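Long-range contacts in putative fructose-aminoacid-6-phosphate deglycase (PDB 3EUA), which converts a range of fructosamine 6-phosphates to glucose 6-phosphate and a free amino acid: residues E193-N204 against V244-T255; H228-F237 against L258-S266. One frame throughout, in Å; residues are numbered along the deposited sequence.

Contact 1 (E193-N204 against V244-T255); sequences ESIIYTMASGAN and VPFIILLGLDET
Y197, T198 and M199 pair in parallel with F246, I247 and I248, joining the two inner strands of the parallel sheet in the second SIS domain, an alpha-beta-alpha sandwich of Rossmann-like topology. Backbone bonds step from one strand to the other: Y197 N gives to P245 O at 2.9 Å, I247 N to Y197 O, M199 N weakly to I247 O, and L249 N to M199 O.

On the face that carries Y197 and F246, the two rings form an offset stack with planes 12° apart, and Y197 CB stands over the centre of the F246 ring, 3.6 Å from its centroid, a CH-pi contact. The Y197 CG lies anti to its carbonyl carbon (chi1 -74°), which brings the ring beside V244, where Y197 CD2 meets V244 CG1 at 3.5 Å; its OH bonds H223 of the second subunit. Aliphatic packing holds the other face, where I247 touches I196 CG2 and lies alongside T198.

Polar bonds close the C-terminal end, where the loop 201-204 meets the turn leading into helix 256-269. D253 works with both oxygens: OD2 accepts from A203 N at 2.6 Å, while OD1 takes T255 N, a capping bond, and T255 OG1. Without the carboxylate, as with an alanine here, A203 N, T255 N and the T255 hydroxyl would probably lose their acceptor. S201 OG also lies 2.8 Å from T255 OG1. The T255 hydroxyl meets OD1 on its syn lone pair, with 2.6 Å between T255 OG1 and D253 OD1.

Contact 2 (H228-F237 against L258-S266); sequences HAGEYFHGPF and LEERALTFS
S266 OG is gripped from two sides of the contact: it accepts from the Y232 hydroxyl, with 2.7 Å between Y232 OH and S266 OG, and donates to A262 O one helical turn back. It sits above the plane of that carbonyl, while S266 N reaches the same oxygen from the opposite face. A chain of bonds thus ties the phenol to the backbone of helix 256-269.

The F233 ring is sandwiched between R261 and Y232. R261, extended from CG to NE, lays its guanidinium flat on one face of the ring, with planes 20° apart and R261 CZ 4.2 Å from the F233 centroid in a cation-pi contact; Y232 CD2 covers the other face. The charged end of R261 also forms salt bridges with the terminal carboxylate of Y329 and with E89, both of the second subunit. At the rim, F233 CE1 touches F265 CB at 3.6 Å, and its edge turns toward the F265 face in an offset edge-to-face pair.

With CG anti to the backbone N (chi1 179°), F265 reaches toward F237, whose CD2 lies over its ring, 3.4 Å from F265 CZ. Smaller groups pack nearer the start of the helix: A229 CB meets L258 CB at 4.1 Å, and H228 CE1 touches L258 CD2. Together Y232, F233, F237 and F265 make an aromatic cluster that fastens the loop after strand 226-228 to a helix flanking the parallel sheet of this SIS domain.

Both contacts are buried and belong to the second SIS domain, but contact 1 lies within the sheet, its centre about 14 Å from that of the chain, while contact 2 covers one of its faces at about 21 Å, with R261 partly exposed. Regular backbone bonds dominate the first; aromatic rings and a stacked arginine carry the second. Strand 246-250 runs on through the turn at D253 into helix 256-269, and M199 packs on A229 and Y232. Three bonds stitch them together: A229 N to A200 O, and G251 N and S201 N to the carboxylate of E259. Each also reaches the second subunit, contact 1 through Y197 and G202, contact 2 through H228 and R261.

Contact 1 (E193-N204 against V244-T255)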
loop_
_atom_site.group_PDB
_atom_site.type_symbol
_atom_site.label_atom_id
_atom_site.label_comp_id
_atom_site.label_asym_id
_atom_site.label_seq_id
_atom_site.Cartn_x
_atom_site.Cartn_y
_atom_site.Cartn_z
ATOM N N GLU A 193 -23.942 -1.470 -12.012
ATOM C CA GLU A 193 -23.332 -1.864 -10.742
ATOM C C GLU A 193 -22.703 -0.629 -10.127
ATOM O O GLU A 193 -21.898 0.031 -10.772
ATOM C CB GLU A 193 -22.262 -2.947 -10.949
ATOM C CG GLU A 193 -22.777 -4.325 -11.329
ATOM C CD GLU A 193 -23.671 -4.976 -10.252
ATOM O OE1 GLU A 193 -23.722 -4.513 -9.092
ATOM O OE2 GLU A 193 -24.309 -5.998 -10.564
ATOM N N SER A 194 -23.055 -0.322 -8.888
ATOM C CA SER A 194 -22.524 0.867 -8.222
ATOM C C SER A 194 -21.123 0.673 -7.630
ATOM O O SER A 194 -20.401 1.669 -7.436
ATOM C CB SER A 194 -23.489 1.285 -7.109
ATOM O OG SER A 194 -23.557 0.284 -6.105
ATOM N N ILE A 195 -20.771 -0.581 -7.310
ATOM C CA ILE A 195 -19.477 -0.908 -6.739
ATOM C C ILE A 195 -18.887 -2.141 -7.404
ATOM O O ILE A 195 -19.576 -3.117 -7.652
ATOM C CB ILE A 195 -19.545 -1.127 -5.185
ATOM C CG1 ILE A 195 -18.138 -1.353 -4.626
ATOM C CG2 ILE A 195 -20.464 -2.295 -4.851
ATOM C CD1 ILE A 195 -18.003 -1.264 -3.110
ATOM N N ILE A 196 -17.599 -2.082 -7.711
ATOM C CA ILE A 196 -16.915 -3.215 -8.318
ATOM C C ILE A 196 -15.541 -3.294 -7.689
ATOM O O ILE A 196 -14.753 -2.342 -7.791
ATOM C CB ILE A 196 -16.731 -3.093 -9.836
ATOM C CG1 ILE A 196 -18.072 -2.921 -10.566
ATOM C CG2 ILE A 196 -15.943 -4.343 -10.353
ATOM C CD1 ILE A 196 -17.944 -2.527 -12.083
ATOM N N TYR A 197 -15.274 -4.397 -7.004
ATOM C CA TYR A 197 -13.966 -4.619 -6.380
ATOM C C TYR A 197 -12.981 -5.173 -7.373
ATOM O O TYR A 197 -13.363 -5.761 -8.382
ATOM C CB TYR A 197 -14.102 -5.623 -5.229
ATOM C CG TYR A 197 -14.762 -5.082 -3.998
ATOM C CD1 TYR A 197 -13.997 -4.484 -3.011
ATOM C CD2 TYR A 197 -16.136 -5.152 -3.805
ATOM C CE1 TYR A 197 -14.578 -3.960 -1.851
ATOM C CE2 TYR A 197 -16.729 -4.638 -2.642
ATOM C CZ TYR A 197 -15.939 -4.052 -1.664
ATOM O OH TYR A 197 -16.489 -3.529 -0.505
ATOM N N THR A 198 -11.694 -4.940 -7.121
ATOM C CA THR A 198 -10.648 -5.551 -7.892
ATOM C C THR A 198 -9.799 -6.299 -6.862
ATOM O O THR A 198 -9.884 -6.034 -5.628
ATOM C CB THR A 198 -9.772 -4.566 -8.687
ATOM O OG1 THR A 198 -9.062 -3.699 -7.784
ATOM C CG2 THR A 198 -10.612 -3.768 -9.698
HETATM N N MSE A 199 -9.027 -7.259 -7.338
HETATM C CA MSE A 199 -8.166 -8.051 -6.465
HETATM C C MSE A 199 -6.989 -8.699 -7.196
HETATM O O MSE A 199 -7.133 -9.205 -8.273
HETATM C CB MSE A 199 -9.009 -9.102 -5.750
HETATM C CG MSE A 199 -8.234 -10.035 -4.903
HETATM SE SE MSE A 199 -9.266 -10.900 -3.512
HETATM C CE MSE A 199 -8.057 -12.110 -3.517
ATOM N N ALA A 200 -5.818 -8.648 -6.584
ATOM C CA ALA A 200 -4.586 -9.229 -7.136
ATOM C C ALA A 200 -3.494 -9.178 -6.049
ATOM O O ALA A 200 -3.745 -8.671 -4.941
ATOM C CB ALA A 200 -4.133 -8.498 -8.391
ATOM N N SER A 201 -2.326 -9.747 -6.344
ATOM C CA SER A 201 -1.183 -9.753 -5.424
ATOM C C SER A 201 0.129 -9.568 -6.180
ATOM O O SER A 201 0.151 -9.380 -7.402
ATOM C CB SER A 201 -1.140 -11.058 -4.610
ATOM O OG SER A 201 -0.913 -12.176 -5.448
ATOM N N GLY A 202 1.222 -9.512 -5.440
ATOM C CA GLY A 202 2.542 -9.391 -6.054
ATOM C C GLY A 202 2.702 -8.262 -7.044
ATOM O O GLY A 202 2.289 -7.145 -6.783
ATOM N N ALA A 203 3.257 -8.571 -8.210
ATOM C CA ALA A 203 3.528 -7.599 -9.260
ATOM C C ALA A 203 2.286 -7.104 -9.976
ATOM O O ALA A 203 2.383 -6.172 -10.758
ATOM C CB ALA A 203 4.501 -8.181 -10.262
ATOM N N ASN A 204 1.132 -7.737 -9.715
ATOM C CA ASN A 204 -0.132 -7.385 -10.358
ATOM C C ASN A 204 -0.992 -6.439 -9.523
ATOM O O ASN A 204 -2.016 -5.934 -10.014
ATOM C CB ASN A 204 -0.936 -8.693 -10.580
ATOM C CG ASN A 204 -0.066 -9.817 -11.089
ATOM O OD1 ASN A 204 0.194 -10.797 -10.385
ATOM N ND2 ASN A 204 0.490 -9.624 -12.258
ATOM N N VAL A 244 -22.056 -9.184 -5.128
ATOM C CA VAL A 244 -20.929 -8.248 -5.122
ATOM C C VAL A 244 -19.959 -8.509 -6.290
ATOM O O VAL A 244 -19.359 -9.561 -6.369
ATOM C CB VAL A 244 -20.150 -8.270 -3.801
ATOM C CG1 VAL A 244 -19.038 -7.163 -3.821
ATOM C CG2 VAL A 244 -21.084 -8.052 -2.614
ATOM N N PRO A 245 -19.846 -7.564 -7.241
ATOM C CA PRO A 245 -18.895 -7.779 -8.317
ATOM C C PRO A 245 -17.401 -7.671 -7.928
ATOM O O PRO A 245 -16.967 -6.711 -7.263
ATOM C CB PRO A 245 -19.221 -6.659 -9.305
ATOM C CG PRO A 245 -20.550 -6.148 -8.928
ATOM C CD PRO A 245 -20.570 -6.300 -7.449
ATOM N N PHE A 246 -16.636 -8.661 -8.370
ATOM C CA PHE A 246 -15.185 -8.731 -8.173
ATOM C C PHE A 246 -14.462 -8.990 -9.473
ATOM O O PHE A 246 -14.835 -9.905 -10.200
ATOM C CB PHE A 246 -14.803 -9.888 -7.221
ATOM C CG PHE A 246 -14.673 -9.478 -5.754
ATOM C CD1 PHE A 246 -15.787 -9.364 -4.935
ATOM C CD2 PHE A 246 -13.431 -9.213 -5.212
ATOM C CE1 PHE A 246 -15.656 -8.999 -3.589
ATOM C CE2 PHE A 246 -13.305 -8.832 -3.873
ATOM C CZ PHE A 246 -14.415 -8.727 -3.074
ATOM N N ILE A 247 -13.449 -8.177 -9.767
ATOM C CA ILE A 247 -12.565 -8.379 -10.891
ATOM C C ILE A 247 -11.333 -8.983 -10.235
ATOM O O ILE A 247 -10.726 -8.350 -9.360
ATOM C CB ILE A 247 -12.121 -7.097 -11.606
ATOM C CG1 ILE A 247 -13.278 -6.417 -12.339
ATOM C CG2 ILE A 247 -10.965 -7.407 -12.602
ATOM C CD1 ILE A 247 -12.890 -5.015 -12.793
ATOM N N ILE A 248 -10.964 -10.178 -10.659
ATOM C CA ILE A 248 -9.851 -10.914 -10.082
ATOM C C ILE A 248 -8.761 -11.186 -11.092
ATOM O O ILE A 248 -9.007 -11.713 -12.176
ATOM C CB ILE A 248 -10.382 -12.234 -9.533
ATOM C CG1 ILE A 248 -11.332 -11.923 -8.372
ATOM C CG2 ILE A 248 -9.211 -13.178 -9.152
ATOM C CD1 ILE A 248 -11.965 -13.139 -7.681
ATOM N N LEU A 249 -7.540 -10.792 -10.738
ATOM C CA LEU A 249 -6.410 -10.960 -11.633
ATOM C C LEU A 249 -5.469 -12.044 -11.159
ATOM O O LEU A 249 -5.122 -12.100 -9.996
ATOM C CB LEU A 249 -5.593 -9.676 -11.736
ATOM C CG LEU A 249 -6.371 -8.423 -12.102
ATOM C CD1 LEU A 249 -5.407 -7.222 -12.051
ATOM C CD2 LEU A 249 -7.117 -8.559 -13.432
ATOM N N LEU A 250 -5.077 -12.915 -12.064
ATOM C CA LEU A 250 -4.137 -13.965 -11.738
ATOM C C LEU A 250 -2.951 -13.757 -12.652
ATOM O O LEU A 250 -3.092 -13.758 -13.878
ATOM C CB LEU A 250 -4.731 -15.361 -11.880
ATOM C CG LEU A 250 -5.877 -15.682 -10.923
ATOM C CD1 LEU A 250 -7.231 -15.345 -11.609
ATOM C CD2 LEU A 250 -5.768 -17.126 -10.538
ATOM N N GLY A 251 -1.784 -13.549 -12.050
ATOM C CA GLY A 251 -0.563 -13.298 -12.798
ATOM C C GLY A 251 0.291 -14.531 -12.915
ATOM O O GLY A 251 -0.182 -15.649 -12.708
ATOM N N LEU A 252 1.550 -14.310 -13.233
ATOM C CA LEU A 252 2.509 -15.400 -13.428
ATOM C C LEU A 252 3.728 -15.269 -12.495
ATOM O O LEU A 252 4.787 -15.912 -12.698
ATOM C CB LEU A 252 2.984 -15.412 -14.893
ATOM C CG LEU A 252 1.930 -15.641 -15.987
ATOM C CD1 LEU A 252 2.510 -15.432 -17.366
ATOM C CD2 LEU A 252 1.295 -17.039 -15.866
ATOM N N ASP A 253 3.600 -14.432 -11.482
ATOM C CA ASP A 253 4.707 -14.253 -10.545
ATOM C C ASP A 253 4.593 -15.280 -9.406
ATOM O O ASP A 253 3.688 -16.141 -9.371
ATOM C CB ASP A 253 4.901 -12.765 -10.074
ATOM C CG ASP A 253 3.799 -12.219 -9.132
ATOM O OD1 ASP A 253 3.119 -12.992 -8.407
ATOM O OD2 ASP A 253 3.628 -10.967 -9.104
ATOM N N GLU A 254 5.539 -15.184 -8.487
ATOM C CA GLU A 254 5.621 -16.081 -7.370
ATOM C C GLU A 254 4.412 -16.052 -6.446
ATOM O O GLU A 254 4.220 -16.994 -5.710
ATOM C CB GLU A 254 6.877 -15.770 -6.526
ATOM C CG GLU A 254 8.257 -16.006 -7.154
ATOM C CD GLU A 254 8.674 -15.008 -8.226
ATOM O OE1 GLU A 254 7.905 -14.068 -8.518
ATOM O OE2 GLU A 254 9.791 -15.173 -8.773
ATOM N N THR A 255 3.617 -14.977 -6.484
ATOM C CA THR A 255 2.466 -14.807 -5.619
ATOM C C THR A 255 1.167 -15.318 -6.212
ATOM O O THR A 255 0.135 -15.232 -5.558
ATOM C CB THR A 255 2.298 -13.315 -5.193
ATOM O OG1 THR A 255 1.706 -12.536 -6.247
ATOM C CG2 THR A 255 3.634 -12.708 -4.791
#

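Contact 2 (H228-F237 against L258-S266)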
loop_
_atom_site.group_PDB
_atom_site.type_symbol
_atom_site.label_atom_id
_atom_site.label_comp_id
_atom_site.label_asym_id
_atom_site.label_seq_id
_atom_site.Cartn_x
_atom_site.Cartn_y
_atom_site.Cartn_z
ATOM N N HIS A 228 -5.837 -6.692 -1.708
ATOM C CA HIS A 228 -4.673 -7.531 -1.903
ATOM C C HIS A 228 -5.133 -8.990 -1.644
ATOM O O HIS A 228 -5.821 -9.299 -0.648
ATOM C CB HIS A 228 -3.509 -7.099 -1.015
ATOM C CG HIS A 228 -2.320 -7.998 -1.122
ATOM N ND1 HIS A 228 -2.223 -9.182 -0.421
ATOM C CD2 HIS A 228 -1.197 -7.911 -1.869
ATOM C CE1 HIS A 228 -1.086 -9.775 -0.726
ATOM N NE2 HIS A 228 -0.461 -9.043 -1.631
ATOM N N ALA A 229 -4.809 -9.882 -2.570
ATOM C CA ALA A 229 -5.259 -11.294 -2.493
ATOM C C ALA A 229 -4.905 -12.040 -1.214
ATOM O O ALA A 229 -5.635 -12.954 -0.817
ATOM C CB ALA A 229 -4.790 -12.071 -3.683
ATOM N N GLY A 230 -3.794 -11.690 -0.588
ATOM C CA GLY A 230 -3.428 -12.302 0.715
ATOM C C GLY A 230 -4.308 -11.725 1.846
ATOM O O GLY A 230 -4.945 -12.464 2.616
ATOM N N GLU A 231 -4.363 -10.389 1.905
ATOM C CA GLU A 231 -5.155 -9.650 2.902
ATOM C C GLU A 231 -6.655 -10.024 2.940
ATOM O O GLU A 231 -7.289 -9.951 4.003
ATOM C CB GLU A 231 -4.997 -8.145 2.631
ATOM C CG GLU A 231 -3.591 -7.533 2.952
ATOM C CD GLU A 231 -3.290 -7.517 4.443
ATOM O OE1 GLU A 231 -3.566 -6.466 5.064
ATOM O OE2 GLU A 231 -2.887 -8.566 5.011
ATOM N N TYR A 232 -7.194 -10.363 1.764
ATOM C CA TYR A 232 -8.581 -10.794 1.543
ATOM C C TYR A 232 -9.116 -11.719 2.614
ATOM O O TYR A 232 -10.197 -11.500 3.144
ATOM C CB TYR A 232 -8.623 -11.553 0.211
ATOM C CG TYR A 232 -9.987 -12.014 -0.319
ATOM C CD1 TYR A 232 -10.999 -11.086 -0.596
ATOM C CD2 TYR A 232 -10.223 -13.345 -0.656
ATOM C CE1 TYR A 232 -12.210 -11.457 -1.137
ATOM C CE2 TYR A 232 -11.443 -13.724 -1.230
ATOM C CZ TYR A 232 -12.428 -12.767 -1.464
ATOM O OH TYR A 232 -13.648 -13.123 -2.020
ATOM N N PHE A 233 -8.325 -12.726 2.974
ATOM C CA PHE A 233 -8.743 -13.744 3.938
ATOM C C PHE A 233 -8.614 -13.323 5.404
ATOM O O PHE A 233 -8.866 -14.134 6.321
ATOM C CB PHE A 233 -7.994 -15.068 3.673
ATOM C CG PHE A 233 -8.387 -15.728 2.400
ATOM C CD1 PHE A 233 -9.635 -16.301 2.280
ATOM C CD2 PHE A 233 -7.522 -15.780 1.312
ATOM C CE1 PHE A 233 -10.029 -16.894 1.111
ATOM C CE2 PHE A 233 -7.899 -16.366 0.136
ATOM C CZ PHE A 233 -9.161 -16.952 0.034
ATOM N N HIS A 234 -8.326 -12.033 5.620
ATOM C CA HIS A 234 -8.169 -11.493 6.962
ATOM C C HIS A 234 -9.083 -10.319 7.204
ATOM O O HIS A 234 -8.796 -9.445 8.034
ATOM C CB HIS A 234 -6.695 -11.218 7.191
ATOM C CG HIS A 234 -5.896 -12.459 7.027
ATOM N ND1 HIS A 234 -5.885 -13.461 7.980
ATOM C CD2 HIS A 234 -5.198 -12.929 5.973
ATOM C CE1 HIS A 234 -5.164 -14.474 7.530
ATOM N NE2 HIS A 234 -4.737 -14.176 6.317
ATOM N N GLY A 235 -10.216 -10.343 6.497
ATOM C CA GLY A 235 -11.251 -9.380 6.705
ATOM C C GLY A 235 -12.155 -9.105 5.530
ATOM O O GLY A 235 -13.360 -9.304 5.631
ATOM N N PRO A 236 -11.589 -8.566 4.444
ATOM C CA PRO A 236 -12.386 -8.174 3.251
ATOM C C PRO A 236 -13.314 -9.238 2.663
ATOM O O PRO A 236 -14.398 -8.891 2.172
ATOM C CB PRO A 236 -11.326 -7.756 2.235
ATOM C CG PRO A 236 -10.203 -7.253 3.073
ATOM C CD PRO A 236 -10.176 -8.166 4.302
ATOM N N PHE A 237 -12.896 -10.504 2.714
ATOM C CA PHE A 237 -13.708 -11.605 2.159
ATOM C C PHE A 237 -15.105 -11.724 2.777
ATOM O O PHE A 237 -16.005 -12.277 2.157
ATOM C CB PHE A 237 -12.929 -12.942 2.165
ATOM C CG PHE A 237 -12.822 -13.646 3.497
ATOM C CD1 PHE A 237 -12.581 -12.972 4.679
ATOM C CD2 PHE A 237 -12.826 -15.028 3.525
ATOM C CE1 PHE A 237 -12.433 -13.650 5.858
ATOM C CE2 PHE A 237 -12.662 -15.722 4.680
ATOM C CZ PHE A 237 -12.460 -15.042 5.874
ATOM N N LEU A 258 -1.527 -16.948 -4.069
ATOM C CA LEU A 258 -2.415 -16.077 -3.288
ATOM C C LEU A 258 -3.678 -15.785 -4.087
ATOM O O LEU A 258 -4.770 -15.843 -3.539
ATOM C CB LEU A 258 -1.749 -14.732 -2.922
ATOM C CG LEU A 258 -0.693 -14.674 -1.806
ATOM C CD1 LEU A 258 0.452 -15.681 -2.017
ATOM C CD2 LEU A 258 -0.185 -13.197 -1.616
ATOM N N GLU A 259 -3.495 -15.510 -5.384
ATOM C CA GLU A 259 -4.573 -15.184 -6.315
ATOM C C GLU A 259 -5.469 -16.413 -6.542
ATOM O O GLU A 259 -6.689 -16.338 -6.533
ATOM C CB GLU A 259 -3.939 -14.636 -7.613
ATOM C CG GLU A 259 -3.149 -13.307 -7.361
ATOM C CD GLU A 259 -2.292 -12.787 -8.520
ATOM O OE1 GLU A 259 -1.617 -13.597 -9.237
ATOM O OE2 GLU A 259 -2.244 -11.526 -8.661
ATOM N N GLU A 260 -4.843 -17.563 -6.710
ATOM C CA GLU A 260 -5.562 -18.823 -6.886
ATOM C C GLU A 260 -6.450 -19.152 -5.682
ATOM O O GLU A 260 -7.582 -19.575 -5.839
ATOM C CB GLU A 260 -4.553 -19.962 -7.105
ATOM C CG GLU A 260 -3.747 -19.827 -8.415
ATOM C CD GLU A 260 -2.682 -20.926 -8.631
ATOM O OE1 GLU A 260 -2.081 -21.449 -7.665
ATOM O OE2 GLU A 260 -2.418 -21.222 -9.798
ATOM N N ARG A 261 -5.930 -18.933 -4.476
ATOM C CA ARG A 261 -6.688 -19.223 -3.268
ATOM C C ARG A 261 -7.903 -18.294 -3.179
ATOM O O ARG A 261 -9.017 -18.742 -2.865
ATOM C CB ARG A 261 -5.784 -19.100 -2.033
ATOM C CG ARG A 261 -6.423 -19.461 -0.739
ATOM C CD ARG A 261 -5.588 -18.996 0.398
ATOM N NE ARG A 261 -6.201 -19.339 1.683
ATOM C CZ ARG A 261 -5.794 -18.843 2.850
ATOM N NH1 ARG A 261 -4.778 -17.992 2.913
ATOM N NH2 ARG A 261 -6.419 -19.176 3.970
ATOM N N ALA A 262 -7.683 -17.021 -3.469
ATOM C CA ALA A 262 -8.733 -15.983 -3.458
ATOM C C ALA A 262 -9.838 -16.300 -4.467
ATOM O O ALA A 262 -11.024 -16.192 -4.161
ATOM C CB ALA A 262 -8.097 -14.637 -3.739
ATOM N N LEU A 263 -9.444 -16.705 -5.667
ATOM C CA LEU A 263 -10.395 -17.057 -6.716
ATOM C C LEU A 263 -11.229 -18.247 -6.295
ATOM O O LEU A 263 -12.457 -18.246 -6.465
ATOM C CB LEU A 263 -9.670 -17.396 -8.025
ATOM C CG LEU A 263 -10.569 -17.830 -9.196
ATOM C CD1 LEU A 263 -11.669 -16.789 -9.511
ATOM C CD2 LEU A 263 -9.715 -18.162 -10.445
ATOM N N THR A 264 -10.567 -19.271 -5.770
ATOM C CA THR A 264 -11.261 -20.476 -5.330
ATOM C C THR A 264 -12.402 -20.129 -4.362
ATOM O O THR A 264 -13.533 -20.581 -4.538
ATOM C CB THR A 264 -10.277 -21.505 -4.669
ATOM O OG1 THR A 264 -9.318 -21.934 -5.641
ATOM C CG2 THR A 264 -11.007 -22.712 -4.156
ATOM N N PHE A 265 -12.090 -19.330 -3.342
ATOM C CA PHE A 265 -13.085 -18.943 -2.375
ATOM C C PHE A 265 -14.208 -18.148 -3.026
ATOM O O PHE A 265 -15.377 -18.461 -2.826
ATOM C CB PHE A 265 -12.438 -18.103 -1.270
ATOM C CG PHE A 265 -13.398 -17.634 -0.243
ATOM C CD1 PHE A 265 -13.750 -18.459 0.808
ATOM C CD2 PHE A 265 -13.931 -16.344 -0.298
ATOM C CE1 PHE A 265 -14.618 -18.041 1.764
ATOM C CE2 PHE A 265 -14.829 -15.905 0.660
ATOM C CZ PHE A 265 -15.163 -16.749 1.693
ATOM N N SER A 266 -13.830 -17.135 -3.814
ATOM C CA SER A 266 -14.772 -16.226 -4.470
ATOM C C SER A 266 -15.753 -16.955 -5.389
ATOM O O SER A 266 -16.912 -16.547 -5.485
ATOM C CB SER A 266 -14.030 -15.118 -5.234
ATOM O OG SER A 266 -13.148 -14.413 -4.359
#